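Local atomic coordinates of cysteine desulfurase (Thermococcus onnurineus, PDB entry 5B89), a protein that probably catalyses, with pyridoxal 5'-phosphate as cofactor, the transfer of sulfur from L-cysteine to a sulfur carrier, releasing L-alanine. Residues V53-E58 against G293-A298; A65-G70 against H80-S85; A90-A95 against R302-I307; L110-L115 against P259-G264. One frame throughout, in Å; residues are numbered along the deposited sequence.

Interaction 1 of 4, residues V53-E58 against G293-A298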
loop_
_atom_site.group_PDB
_atom_site.type_symbol
_atom_site.label_atom_id
_atom_site.label_comp_id
_atom_site.label_asym_id
_atom_site.label_seq_id
_atom_site.Cartn_x
_atom_site.Cartn_y
_atom_site.Cartn_z
ATOM N N VAL B 53 -16.049 6.435 -4.989
ATOM C CA VAL B 53 -15.518 6.089 -6.291
ATOM C C VAL B 53 -15.340 7.364 -7.133
ATOM O O VAL B 53 -14.335 7.523 -7.710
ATOM C CB VAL B 53 -16.398 5.053 -7.001
ATOM C CG1 VAL B 53 -15.867 4.760 -8.401
ATOM C CG2 VAL B 53 -16.421 3.793 -6.199
ATOM N N GLU B 54 -16.331 8.254 -7.116
ATOM C CA GLU B 54 -16.264 9.498 -7.805
ATOM C C GLU B 54 -15.129 10.358 -7.401
ATOM O O GLU B 54 -14.375 10.988 -8.206
ATOM C CB GLU B 54 -17.584 10.193 -7.772
ATOM C CG GLU B 54 -18.713 9.449 -8.473
ATOM C CD GLU B 54 -20.182 9.815 -8.165
ATOM O OE1 GLU B 54 -20.423 10.663 -7.280
ATOM O OE2 GLU B 54 -21.048 9.142 -8.799
ATOM N N ALA B 55 -14.822 10.404 -6.064
ATOM C CA ALA B 55 -13.745 11.199 -5.646
ATOM C C ALA B 55 -12.360 10.770 -6.161
ATOM O O ALA B 55 -11.445 11.507 -6.465
ATOM C CB ALA B 55 -13.695 11.287 -4.088
ATOM N N MET B 56 -12.215 9.464 -6.180
ATOM C CA MET B 56 -11.015 8.835 -6.663
ATOM C C MET B 56 -10.866 9.000 -8.177
ATOM O O MET B 56 -9.813 9.260 -8.645
ATOM C CB MET B 56 -11.034 7.336 -6.331
ATOM C CG MET B 56 -10.909 7.085 -4.856
ATOM S SD MET B 56 -10.569 5.359 -4.509
ATOM C CE MET B 56 -12.016 4.505 -5.112
ATOM N N ASP B 57 -11.964 8.855 -8.883
ATOM C CA ASP B 57 -12.004 9.017 -10.333
ATOM C C ASP B 57 -11.604 10.454 -10.687
ATOM O O ASP B 57 -11.019 10.686 -11.693
ATOM C CB ASP B 57 -13.443 8.841 -10.837
ATOM C CG ASP B 57 -13.929 7.402 -10.928
ATOM O OD1 ASP B 57 -13.218 6.496 -10.804
ATOM O OD2 ASP B 57 -15.137 7.274 -11.153
ATOM N N GLU B 58 -11.954 11.408 -9.838
ATOM C CA GLU B 58 -11.606 12.784 -10.065
ATOM C C GLU B 58 -10.092 12.984 -10.014
ATOM O O GLU B 58 -9.558 13.667 -10.808
ATOM C CB GLU B 58 -12.351 13.725 -9.105
ATOM C CG GLU B 58 -12.202 15.170 -9.476
ATOM C CD GLU B 58 -12.650 16.161 -8.407
ATOM O OE1 GLU B 58 -13.012 17.268 -8.807
ATOM O OE2 GLU B 58 -12.615 15.888 -7.220
ATOM N N GLY B 293 -5.827 6.477 -3.025
ATOM C CA GLY B 293 -6.487 5.808 -1.907
ATOM C C GLY B 293 -6.683 6.711 -0.696
ATOM O O GLY B 293 -7.717 6.615 -0.059
ATOM N N ALA B 294 -5.749 7.579 -0.398
ATOM C CA ALA B 294 -5.942 8.574 0.702
ATOM C C ALA B 294 -7.085 9.480 0.379
ATOM O O ALA B 294 -7.955 9.794 1.226
ATOM C CB ALA B 294 -4.695 9.360 0.896
ATOM N N ILE B 295 -7.245 9.919 -0.874
ATOM C CA ILE B 295 -8.374 10.744 -1.291
ATOM C C ILE B 295 -9.656 9.996 -1.160
ATOM O O ILE B 295 -10.681 10.530 -0.707
ATOM C CB ILE B 295 -8.092 11.279 -2.728
ATOM C CG1 ILE B 295 -6.962 12.288 -2.684
ATOM C CG2 ILE B 295 -9.385 11.877 -3.380
ATOM C CD1 ILE B 295 -6.304 12.621 -4.067
ATOM N N GLY B 296 -9.659 8.730 -1.555
ATOM C CA GLY B 296 -10.837 7.904 -1.360
ATOM C C GLY B 296 -11.251 7.674 0.099
ATOM O O GLY B 296 -12.457 7.706 0.414
ATOM N N LEU B 297 -10.216 7.483 0.880
ATOM C CA LEU B 297 -10.494 7.299 2.333
ATOM C C LEU B 297 -11.077 8.572 2.910
ATOM O O LEU B 297 -12.034 8.458 3.684
ATOM C CB LEU B 297 -9.228 6.864 3.055
ATOM C CG LEU B 297 -9.329 6.775 4.607
ATOM C CD1 LEU B 297 -10.444 5.891 5.004
ATOM C CD2 LEU B 297 -8.016 6.349 5.195
ATOM N N ALA B 298 -10.548 9.726 2.576
ATOM C CA ALA B 298 -11.122 11.016 3.076
ATOM C C ALA B 298 -12.526 11.150 2.604
ATOM O O ALA B 298 -13.415 11.560 3.396
ATOM C CB ALA B 298 -10.241 12.162 2.640
#
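The flat groups in the contact between Ala55-Met56 and Ile295-Gly296 are backbone peptides, since no ring or charged plane takes part. At the Ala55 peptide, the carbonyl O is met by Ile295 CG2 at 3.7 Å. The Ala55 C-O...Ile295 CG2 angle is about 106°, so the methyl lies beside the oxygen and not beyond it. At the Gly296 peptide of the other helix, Met56 CG comes to 3.9 Å from Gly296 N and, closer still, 3.6 Å from Gly296 CA. No hydrogen bond crosses, and the match is one of shape.

The evidence for tight packing is the approach of the backbones, with Met56 CA and Gly296 CA only 5.4 Å apart. A beta carbon modelled on Gly296 would come 2.8 Å from Met56 SD, a clash, so the bare glycine is what admits the methionine. Met56 CG stands anti to its carbonyl carbon (chi1 -69°), which lays the first part of the chain against Gly296. The bend at chi3 (-63°) then carries CE away, leaving SD as the last atom near Gly296 CA, at 4.1 Å. Ile295 points its CG2 branch at the neighbouring helix, and Ile295 CG2 is a looser 4.4 Å from Ala55 CB.

Pro241 of the same chain and Tyr60 of the second subunit also pack on Met56, which ties this part of helix 50-62 to the dimer interface. Helix 291-307 packs on helix 50-62 at Gly296 and, on another side, on helix 73-93, whose Tyr82, Ser85 and Ile88 pack on Ala294, Ile295 and Ala298.

Interaction 2 of 4, residues A65-G70 against H80-S85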
loop_
_atom_site.group_PDB
_atom_site.type_symbol
_atom_site.label_atom_id
_atom_site.label_comp_id
_atom_site.label_asym_id
_atom_site.label_seq_id
_atom_site.Cartn_x
_atom_site.Cartn_y
_atom_site.Cartn_z
ATOM N N ALA B 65 -1.319 13.472 -10.592
ATOM C CA ALA B 65 0.049 13.833 -10.445
ATOM C C ALA B 65 0.580 13.286 -9.156
ATOM O O ALA B 65 -0.163 12.863 -8.393
ATOM C CB ALA B 65 0.185 15.356 -10.437
ATOM N N ASN B 66 1.885 13.365 -9.001
ATOM C CA ASN B 66 2.568 12.978 -7.805
ATOM C C ASN B 66 2.533 14.189 -6.841
ATOM O O ASN B 66 2.247 15.259 -7.238
ATOM C CB ASN B 66 3.986 12.455 -8.054
ATOM C CG ASN B 66 4.369 11.367 -7.075
ATOM O OD1 ASN B 66 4.003 11.433 -5.923
ATOM N ND2 ASN B 66 5.135 10.429 -7.513
ATOM N N VAL B 67 2.823 13.952 -5.579
ATOM C CA VAL B 67 2.741 15.001 -4.597
ATOM C C VAL B 67 4.066 15.628 -4.301
ATOM O O VAL B 67 4.821 15.856 -5.184
ATOM C CB VAL B 67 2.029 14.490 -3.341
ATOM C CG1 VAL B 67 0.607 14.179 -3.677
ATOM C CG2 VAL B 67 2.654 13.222 -2.786
ATOM N N HIS B 68 4.318 15.957 -3.068
ATOM C CA HIS B 68 5.598 16.557 -2.699
ATOM C C HIS B 68 5.891 17.909 -3.312
ATOM O O HIS B 68 7.016 18.195 -3.627
ATOM C CB HIS B 68 6.763 15.603 -2.924
ATOM C CG HIS B 68 6.774 14.451 -1.960
ATOM N ND1 HIS B 68 7.142 14.578 -0.636
ATOM C CD2 HIS B 68 6.412 13.161 -2.125
ATOM C CE1 HIS B 68 7.025 13.408 -0.039
ATOM N NE2 HIS B 68 6.566 12.537 -0.922
ATOM N N ARG B 69 4.845 18.703 -3.431
ATOM C CA ARG B 69 4.895 20.061 -3.915
ATOM C C ARG B 69 5.738 20.335 -5.148
ATOM O O ARG B 69 6.535 21.255 -5.160
ATOM C CB ARG B 69 5.292 21.013 -2.775
ATOM C CG ARG B 69 4.188 21.214 -1.746
ATOM C CD ARG B 69 2.884 21.839 -2.296
ATOM N NE ARG B 69 1.911 22.069 -1.220
ATOM C CZ ARG B 69 0.622 22.335 -1.392
ATOM N NH1 ARG B 69 0.124 22.392 -2.623
ATOM N NH2 ARG B 69 -0.179 22.482 -0.326
ATOM N N GLY B 70 5.539 19.539 -6.172
ATOM C CA GLY B 70 6.195 19.772 -7.436
ATOM C C GLY B 70 5.675 21.124 -7.887
ATOM O O GLY B 70 4.590 21.514 -7.571
ATOM N N HIS B 80 -2.282 19.346 -2.437
ATOM C CA HIS B 80 -3.348 19.932 -1.562
ATOM C C HIS B 80 -4.351 18.916 -1.198
ATOM O O HIS B 80 -4.711 18.829 0.008
ATOM C CB HIS B 80 -4.005 21.078 -2.302
ATOM C CG HIS B 80 -5.376 21.514 -1.811
ATOM N ND1 HIS B 80 -5.520 22.308 -0.688
ATOM C CD2 HIS B 80 -6.632 21.254 -2.250
ATOM C CE1 HIS B 80 -6.806 22.502 -0.454
ATOM N NE2 HIS B 80 -7.505 21.883 -1.392
ATOM N N LYS B 81 -4.859 18.081 -2.125
ATOM C CA LYS B 81 -5.886 17.092 -1.820
ATOM C C LYS B 81 -5.288 15.974 -0.922
ATOM O O LYS B 81 -6.028 15.426 -0.048
ATOM C CB LYS B 81 -6.520 16.515 -3.091
ATOM C CG LYS B 81 -7.359 17.557 -3.801
ATOM C CD LYS B 81 -8.606 17.947 -3.107
ATOM C CE LYS B 81 -9.595 16.905 -3.086
ATOM N NZ LYS B 81 -10.905 17.271 -2.443
ATOM N N TYR B 82 -4.051 15.587 -1.083
ATOM C CA TYR B 82 -3.420 14.580 -0.226
ATOM C C TYR B 82 -3.286 15.102 1.226
ATOM O O TYR B 82 -3.649 14.411 2.161
ATOM C CB TYR B 82 -2.040 14.167 -0.801
ATOM C CG TYR B 82 -1.290 13.106 -0.037
ATOM C CD1 TYR B 82 -1.870 11.841 0.140
ATOM C CD2 TYR B 82 -0.070 13.305 0.514
ATOM C CE1 TYR B 82 -1.203 10.880 0.786
ATOM C CE2 TYR B 82 0.583 12.284 1.206
ATOM C CZ TYR B 82 -0.046 11.102 1.363
ATOM O OH TYR B 82 0.580 10.042 2.054
ATOM N N GLU B 83 -2.801 16.323 1.380
ATOM C CA GLU B 83 -2.747 16.990 2.717
ATOM C C GLU B 83 -4.137 17.126 3.251
ATOM O O GLU B 83 -4.330 16.876 4.498
ATOM C CB GLU B 83 -2.079 18.341 2.553
ATOM C CG GLU B 83 -0.626 18.311 2.233
ATOM C CD GLU B 83 -0.055 19.720 1.968
ATOM O OE1 GLU B 83 -0.834 20.713 1.754
ATOM O OE2 GLU B 83 1.170 19.777 1.846
ATOM N N GLU B 84 -5.123 17.568 2.495
ATOM C CA GLU B 84 -6.539 17.630 2.981
ATOM C C GLU B 84 -6.983 16.260 3.568
ATOM O O GLU B 84 -7.672 16.182 4.599
ATOM C CB GLU B 84 -7.475 18.150 1.951
ATOM C CG GLU B 84 -8.917 18.187 2.295
ATOM C CD GLU B 84 -9.861 18.332 1.083
ATOM O OE1 GLU B 84 -10.101 17.439 0.238
ATOM O OE2 GLU B 84 -10.521 19.429 1.002
ATOM N N SER B 85 -6.655 15.178 2.856
ATOM C CA SER B 85 -7.099 13.853 3.221
ATOM C C SER B 85 -6.397 13.487 4.535
ATOM O O SER B 85 -7.097 12.913 5.367
ATOM C CB SER B 85 -6.636 12.894 2.073
ATOM O OG SER B 85 -7.322 13.188 0.870
#
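Arg69 and Val67 reach across to Glu83 and Tyr82 in a loop-on-helix contact: the connection between helix 50-62 and helix 73-93 folds back along the helix it leads into. His68 and Arg69 both have positive phi, in the left-handed helical region, and these residues turn the chain.

Arg69 has the most surface buried. Its chain bends at chi2 (-61°), and Arg69 NH2 makes a salt bridge to Glu83 OE1 at 2.8 Å. Guanidinium and carboxylate planes stand 79° apart, and Arg69 NE is 3.9 Å from Glu83 OE2, so one nitrogen and one oxygen carry the pairing. Arg69 NH1 has a weak second bond to Gln76. Replacing Glu83 with an alanine would probably leave Arg69 NH2 without its charged mate and the guanidinium freer to turn.

Deeper in, Val67 and Tyr82 meet at about a right angle, while the Tyr82 hydroxyl is hydrogen-bonded to Glu285. The loop also reaches an active site: Asn66 touches the bound alanine and bonds to Ala44 of the second subunit, and Val67 O accepts from Arg371 of that subunit. The apolar contact itself rests on Val67 CG1, 3.9 Å from Tyr82 CB.

Interaction 3 of 4, residues A90-A95 against R302-I307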
loop_
_atom_site.group_PDB
_atom_site.type_symbol
_atom_site.label_atom_id
_atom_site.label_comp_id
_atom_site.label_asym_id
_atom_site.label_seq_id
_atom_site.Cartn_x
_atom_site.Cartn_y
_atom_site.Cartn_z
ATOM N N ALA B 90 -6.979 12.715 10.425
ATOM C CA ALA B 90 -6.564 13.208 11.781
ATOM C C ALA B 90 -7.781 13.655 12.554
ATOM O O ALA B 90 -7.965 13.206 13.719
ATOM C CB ALA B 90 -5.563 14.314 11.635
ATOM N N ASP B 91 -8.602 14.488 11.975
ATOM C CA ASP B 91 -9.762 14.947 12.693
ATOM C C ASP B 91 -10.731 13.828 13.058
ATOM O O ASP B 91 -11.322 13.894 14.073
ATOM C CB ASP B 91 -10.495 16.080 11.986
ATOM C CG ASP B 91 -9.704 17.347 11.902
ATOM O OD1 ASP B 91 -8.823 17.574 12.661
ATOM O OD2 ASP B 91 -10.039 18.142 11.048
ATOM N N PHE B 92 -10.867 12.829 12.215
ATOM C CA PHE B 92 -11.781 11.735 12.459
ATOM C C PHE B 92 -11.442 10.976 13.756
ATOM O O PHE B 92 -12.311 10.558 14.397
ATOM C CB PHE B 92 -11.734 10.797 11.227
ATOM C CG PHE B 92 -12.681 9.624 11.259
ATOM C CD1 PHE B 92 -14.022 9.812 11.309
ATOM C CD2 PHE B 92 -12.209 8.377 11.146
ATOM C CE1 PHE B 92 -14.873 8.743 11.292
ATOM C CE2 PHE B 92 -13.050 7.307 11.108
ATOM C CZ PHE B 92 -14.375 7.495 11.189
ATOM N N ILE B 93 -10.160 10.869 14.067
ATOM C CA ILE B 93 -9.693 10.164 15.246
ATOM C C ILE B 93 -9.159 11.026 16.377
ATOM O O ILE B 93 -8.690 10.561 17.313
ATOM C CB ILE B 93 -8.737 9.000 14.938
ATOM C CG1 ILE B 93 -7.403 9.510 14.433
ATOM C CG2 ILE B 93 -9.384 8.099 13.921
ATOM C CD1 ILE B 93 -6.370 8.430 14.250
ATOM N N GLY B 94 -9.276 12.306 16.184
ATOM C CA GLY B 94 -8.841 13.250 17.253
ATOM C C GLY B 94 -7.368 13.428 17.303
ATOM O O GLY B 94 -6.809 13.858 18.403
ATOM N N ALA B 95 -6.580 13.203 16.246
ATOM C CA ALA B 95 -5.143 13.370 16.226
ATOM C C ALA B 95 -4.718 14.681 15.572
ATOM O O ALA B 95 -5.564 15.312 14.921
ATOM C CB ALA B 95 -4.554 12.227 15.415
ATOM N N ARG B 302 -15.775 11.446 5.040
ATOM C CA ARG B 302 -16.808 12.452 4.921
ATOM C C ARG B 302 -18.220 11.877 4.733
ATOM O O ARG B 302 -19.189 12.426 5.217
ATOM C CB ARG B 302 -16.478 13.402 3.783
ATOM C CG ARG B 302 -15.365 14.338 4.126
ATOM C CD ARG B 302 -15.824 15.365 5.165
ATOM N NE ARG B 302 -14.987 16.543 5.137
ATOM C CZ ARG B 302 -14.394 17.037 6.183
ATOM N NH1 ARG B 302 -14.533 16.409 7.344
ATOM N NH2 ARG B 302 -13.653 18.130 6.071
ATOM N N TYR B 303 -18.322 10.768 4.035
ATOM C CA TYR B 303 -19.587 10.119 3.839
ATOM C C TYR B 303 -20.108 9.575 5.196
ATOM O O TYR B 303 -21.247 9.689 5.497
ATOM C CB TYR B 303 -19.418 9.012 2.775
ATOM C CG TYR B 303 -20.656 8.388 2.271
ATOM C CD1 TYR B 303 -21.348 8.943 1.232
ATOM C CD2 TYR B 303 -21.101 7.222 2.792
ATOM C CE1 TYR B 303 -22.497 8.354 0.775
ATOM C CE2 TYR B 303 -22.234 6.640 2.357
ATOM C CZ TYR B 303 -22.948 7.220 1.350
ATOM O OH TYR B 303 -24.082 6.601 0.972
ATOM N N ILE B 304 -19.217 8.992 5.951
ATOM C CA ILE B 304 -19.557 8.442 7.253
ATOM C C ILE B 304 -19.998 9.591 8.186
ATOM O O ILE B 304 -20.884 9.434 8.948
ATOM C CB ILE B 304 -18.323 7.709 7.881
ATOM C CG1 ILE B 304 -18.035 6.347 7.251
ATOM C CG2 ILE B 304 -18.461 7.499 9.383
ATOM C CD1 ILE B 304 -19.108 5.305 7.330
ATOM N N GLU B 305 -19.344 10.720 8.076
ATOM C CA GLU B 305 -19.658 11.936 8.964
ATOM C C GLU B 305 -21.025 12.447 8.583
ATOM O O GLU B 305 -21.779 12.890 9.555
ATOM C CB GLU B 305 -18.555 12.987 8.841
ATOM C CG GLU B 305 -17.291 12.494 9.530
ATOM C CD GLU B 305 -16.044 13.358 9.323
ATOM O OE1 GLU B 305 -15.026 13.121 10.099
ATOM O OE2 GLU B 305 -16.082 14.133 8.330
ATOM N N ARG B 306 -21.481 12.350 7.380
ATOM C CA ARG B 306 -22.797 12.835 6.982
ATOM C C ARG B 306 -23.852 11.944 7.572
ATOM O O ARG B 306 -24.955 12.406 7.996
ATOM C CB ARG B 306 -22.896 12.849 5.425
ATOM C CG ARG B 306 -24.081 13.488 4.804
ATOM C CD ARG B 306 -23.904 13.586 3.240
ATOM N NE ARG B 306 -25.215 13.576 2.590
ATOM C CZ ARG B 306 -25.802 12.504 2.035
ATOM N NH1 ARG B 306 -25.231 11.269 1.971
ATOM N NH2 ARG B 306 -27.009 12.659 1.514
ATOM N N ILE B 307 -23.636 10.639 7.681
ATOM C CA ILE B 307 -24.531 9.720 8.259
ATOM C C ILE B 307 -24.474 9.895 9.770
ATOM O O ILE B 307 -25.545 9.959 10.410
ATOM C CB ILE B 307 -24.177 8.298 7.918
ATOM C CG1 ILE B 307 -24.222 8.103 6.403
ATOM C CG2 ILE B 307 -25.014 7.307 8.704
ATOM C CD1 ILE B 307 -23.477 6.855 5.998
#
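Phe92, on the last turn of helix 73-93 just before a Schellman motif, reaches over to Ile304 and Glu305 near the end of helix 291-307. The motif is evident from Gly94, which has positive phi, and from two bonds back into the last turn: Ala95 N to Ala90 O at 2.9 Å and a weak one from Gly94 N to Asp91 O.

The contact is carried by one ring. Phe92 has CG anti to its backbone N (chi1 -177°), which swings the ring toward helix 291-307. There Phe92 CD1 lies 3.7 Å from Glu305 OE1, with ring and carboxylate planes 57° apart. Further along the ring, Phe92 CE1 meets Ile304 CG2 at 4.3 Å, a light apolar touch. Leu309, at the start of helix 309-329, packs on both Phe92 and Ile304 and completes the apolar cluster.

What holds the carboxylate at the ring is its other oxygen. Glu305 OE2 receives Arg302 NH1 at 2.9 Å through its syn lone pair, with an N-H...O angle of 155° and the oxygen nearly in the guanidinium plane. This salt bridge, between residues three apart on the helix, restrains the rotation of the Glu305 carboxylate. An alanine in place of Glu305 would remove that carboxylate, and is likely to leave Arg302 without its salt-bridge partner and to open a gap beside Phe92 CD1.

Beyond the cap the chain enters strand 100-103, an outer strand of the mixed seven-stranded sheet characteristic of the large domain of fold-type I pyridoxal-phosphate enzymes.

Interaction 4 of 4, residues L110-L115 against P259-G264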
loop_
_atom_site.group_PDB
_atom_site.type_symbol
_atom_site.label_atom_id
_atom_site.label_comp_id
_atom_site.label_asym_id
_atom_site.label_seq_id
_atom_site.Cartn_x
_atom_site.Cartn_y
_atom_site.Cartn_z
ATOM N N LEU B 110 0.479 -2.324 12.012
ATOM C CA LEU B 110 0.899 -3.005 13.254
ATOM C C LEU B 110 2.288 -3.606 13.142
ATOM O O LEU B 110 3.069 -3.508 14.076
ATOM C CB LEU B 110 -0.109 -4.110 13.617
ATOM C CG LEU B 110 -1.494 -3.593 14.002
ATOM C CD1 LEU B 110 -2.538 -4.708 14.029
ATOM C CD2 LEU B 110 -1.534 -2.821 15.329
ATOM N N ASN B 111 2.634 -4.107 11.979
ATOM C CA ASN B 111 4.013 -4.584 11.752
ATOM C C ASN B 111 4.970 -3.410 11.898
ATOM O O ASN B 111 6.050 -3.574 12.451
ATOM C CB ASN B 111 4.187 -5.190 10.365
ATOM C CG ASN B 111 3.819 -6.663 10.350
ATOM O OD1 ASN B 111 4.674 -7.566 10.520
ATOM N ND2 ASN B 111 2.544 -6.965 10.107
ATOM N N LEU B 112 4.629 -2.225 11.355
ATOM C CA LEU B 112 5.513 -1.047 11.488
ATOM C C LEU B 112 5.714 -0.678 12.934
ATOM O O LEU B 112 6.833 -0.249 13.288
ATOM C CB LEU B 112 4.997 0.134 10.680
ATOM C CG LEU B 112 4.984 -0.045 9.172
ATOM C CD1 LEU B 112 4.375 1.241 8.623
ATOM C CD2 LEU B 112 6.352 -0.360 8.627
ATOM N N VAL B 113 4.701 -0.780 13.751
ATOM C CA VAL B 113 4.875 -0.496 15.182
ATOM C C VAL B 113 5.909 -1.436 15.767
ATOM O O VAL B 113 6.822 -0.941 16.493
ATOM C CB VAL B 113 3.558 -0.534 15.978
ATOM C CG1 VAL B 113 3.760 -0.307 17.509
ATOM C CG2 VAL B 113 2.547 0.443 15.430
ATOM N N ALA B 114 5.729 -2.718 15.545
ATOM C CA ALA B 114 6.657 -3.697 16.159
ATOM C C ALA B 114 8.061 -3.458 15.571
ATOM O O ALA B 114 9.078 -3.503 16.400
ATOM C CB ALA B 114 6.194 -5.120 15.858
ATOM N N LEU B 115 8.246 -3.206 14.272
ATOM C CA LEU B 115 9.572 -3.047 13.720
ATOM C C LEU B 115 10.126 -1.757 14.243
ATOM O O LEU B 115 11.336 -1.785 14.608
ATOM C CB LEU B 115 9.467 -2.976 12.207
ATOM C CG LEU B 115 9.123 -4.340 11.534
ATOM C CD1 LEU B 115 8.779 -4.133 10.053
ATOM C CD2 LEU B 115 10.270 -5.340 11.628
ATOM N N PRO B 259 11.785 4.774 11.836
ATOM C CA PRO B 259 11.027 4.462 10.620
ATOM C C PRO B 259 11.436 3.170 9.996
ATOM O O PRO B 259 12.607 3.050 9.557
ATOM C CB PRO B 259 11.284 5.628 9.715
ATOM C CG PRO B 259 12.391 6.377 10.292
ATOM C CD PRO B 259 12.511 6.087 11.734
ATOM N N PRO B 260 10.543 2.159 9.828
ATOM C CA PRO B 260 11.022 0.908 9.254
ATOM C C PRO B 260 11.284 0.986 7.783
ATOM O O PRO B 260 12.062 0.229 7.254
ATOM C CB PRO B 260 9.817 -0.047 9.512
ATOM C CG PRO B 260 9.222 0.564 10.747
ATOM C CD PRO B 260 9.217 2.031 10.518
ATOM N N LEU B 261 10.536 1.851 7.088
ATOM C CA LEU B 261 10.623 2.004 5.631
ATOM C C LEU B 261 11.160 3.396 5.329
ATOM O O LEU B 261 10.565 4.446 5.708
ATOM C CB LEU B 261 9.280 1.815 4.930
ATOM C CG LEU B 261 8.527 0.541 5.283
ATOM C CD1 LEU B 261 7.155 0.535 4.662
ATOM C CD2 LEU B 261 9.284 -0.697 4.935
ATOM N N ILE B 262 12.310 3.472 4.615
ATOM C CA ILE B 262 13.002 4.721 4.324
ATOM C C ILE B 262 13.366 4.865 2.880
ATOM O O ILE B 262 13.526 3.863 2.175
ATOM C CB ILE B 262 14.241 4.928 5.219
ATOM C CG1 ILE B 262 15.259 3.830 4.994
ATOM C CG2 ILE B 262 13.799 5.110 6.691
ATOM C CD1 ILE B 262 16.584 4.118 5.758
ATOM N N GLY B 263 13.476 6.099 2.380
ATOM C CA GLY B 263 13.813 6.307 0.971
ATOM C C GLY B 263 13.247 7.571 0.454
ATOM O O GLY B 263 13.203 8.629 1.204
ATOM N N GLY B 264 12.771 7.594 -0.795
ATOM C CA GLY B 264 12.226 8.820 -1.361
ATOM C C GLY B 264 11.135 9.390 -0.489
ATOM O O GLY B 264 10.307 8.681 0.074
#
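Leu112 and Pro260 form the tight part of this contact. Leu112 CD2 comes obliquely onto the CB-CG side of the proline ring, 3.6 Å from Pro260 CB and 3.7 Å from Pro260 CG, and the same methyl is 4.1 Å from Leu261 CG. One branch of one leucine therefore fits against two loop residues. Its CG is anti to the carbonyl carbon (chi1 -65°), and with CD1 extended (chi2 178°), CD2 is the branch turned to the loop. The backbone takes part as well, since Leu112 O is 3.6 Å from Pro260 CG.

One turn on the contact thins: Leu115 is partly exposed and gives it just CB, 3.8 Å from Pro260 CG.

The surroundings are those of a dimer interface. Asn111 ND2 bonds to Ile262 O of the second subunit, and the reverse bond is also made, while Pro260 O accepts from Arg143 of that subunit. At its start, helix 106-117 brings Thr106 and Ser107 to the pyridoxal phosphate, consistent with the cofactor-binding helix and dimer-contact loop of a fold-type I enzyme.

Interactions 1, 2 and 3 form one connected region of helices. Interactions 1 and 3 share helix 291-307, with centres 15 Å apart, and interactions 2 and 3 share helix 73-93. Interactions 1 and 2, 13 Å apart, touch directly where Ser85 OG comes 3.4 Å from Ile295 CA. Interaction 4 lies apart, its centre 22 to 26 Å from the others. Along the chain the first segments come in the order 53-58, 65-70, 90-95 and 110-115; interaction 2 closes locally, whereas the other three bring residues beyond 258 back to the N-terminal part. Interactions 1, 2 and 4 also touch the second subunit, so these three contacts lie at or near the dimer interface, whereas the segments of interaction 3 touch no other chain.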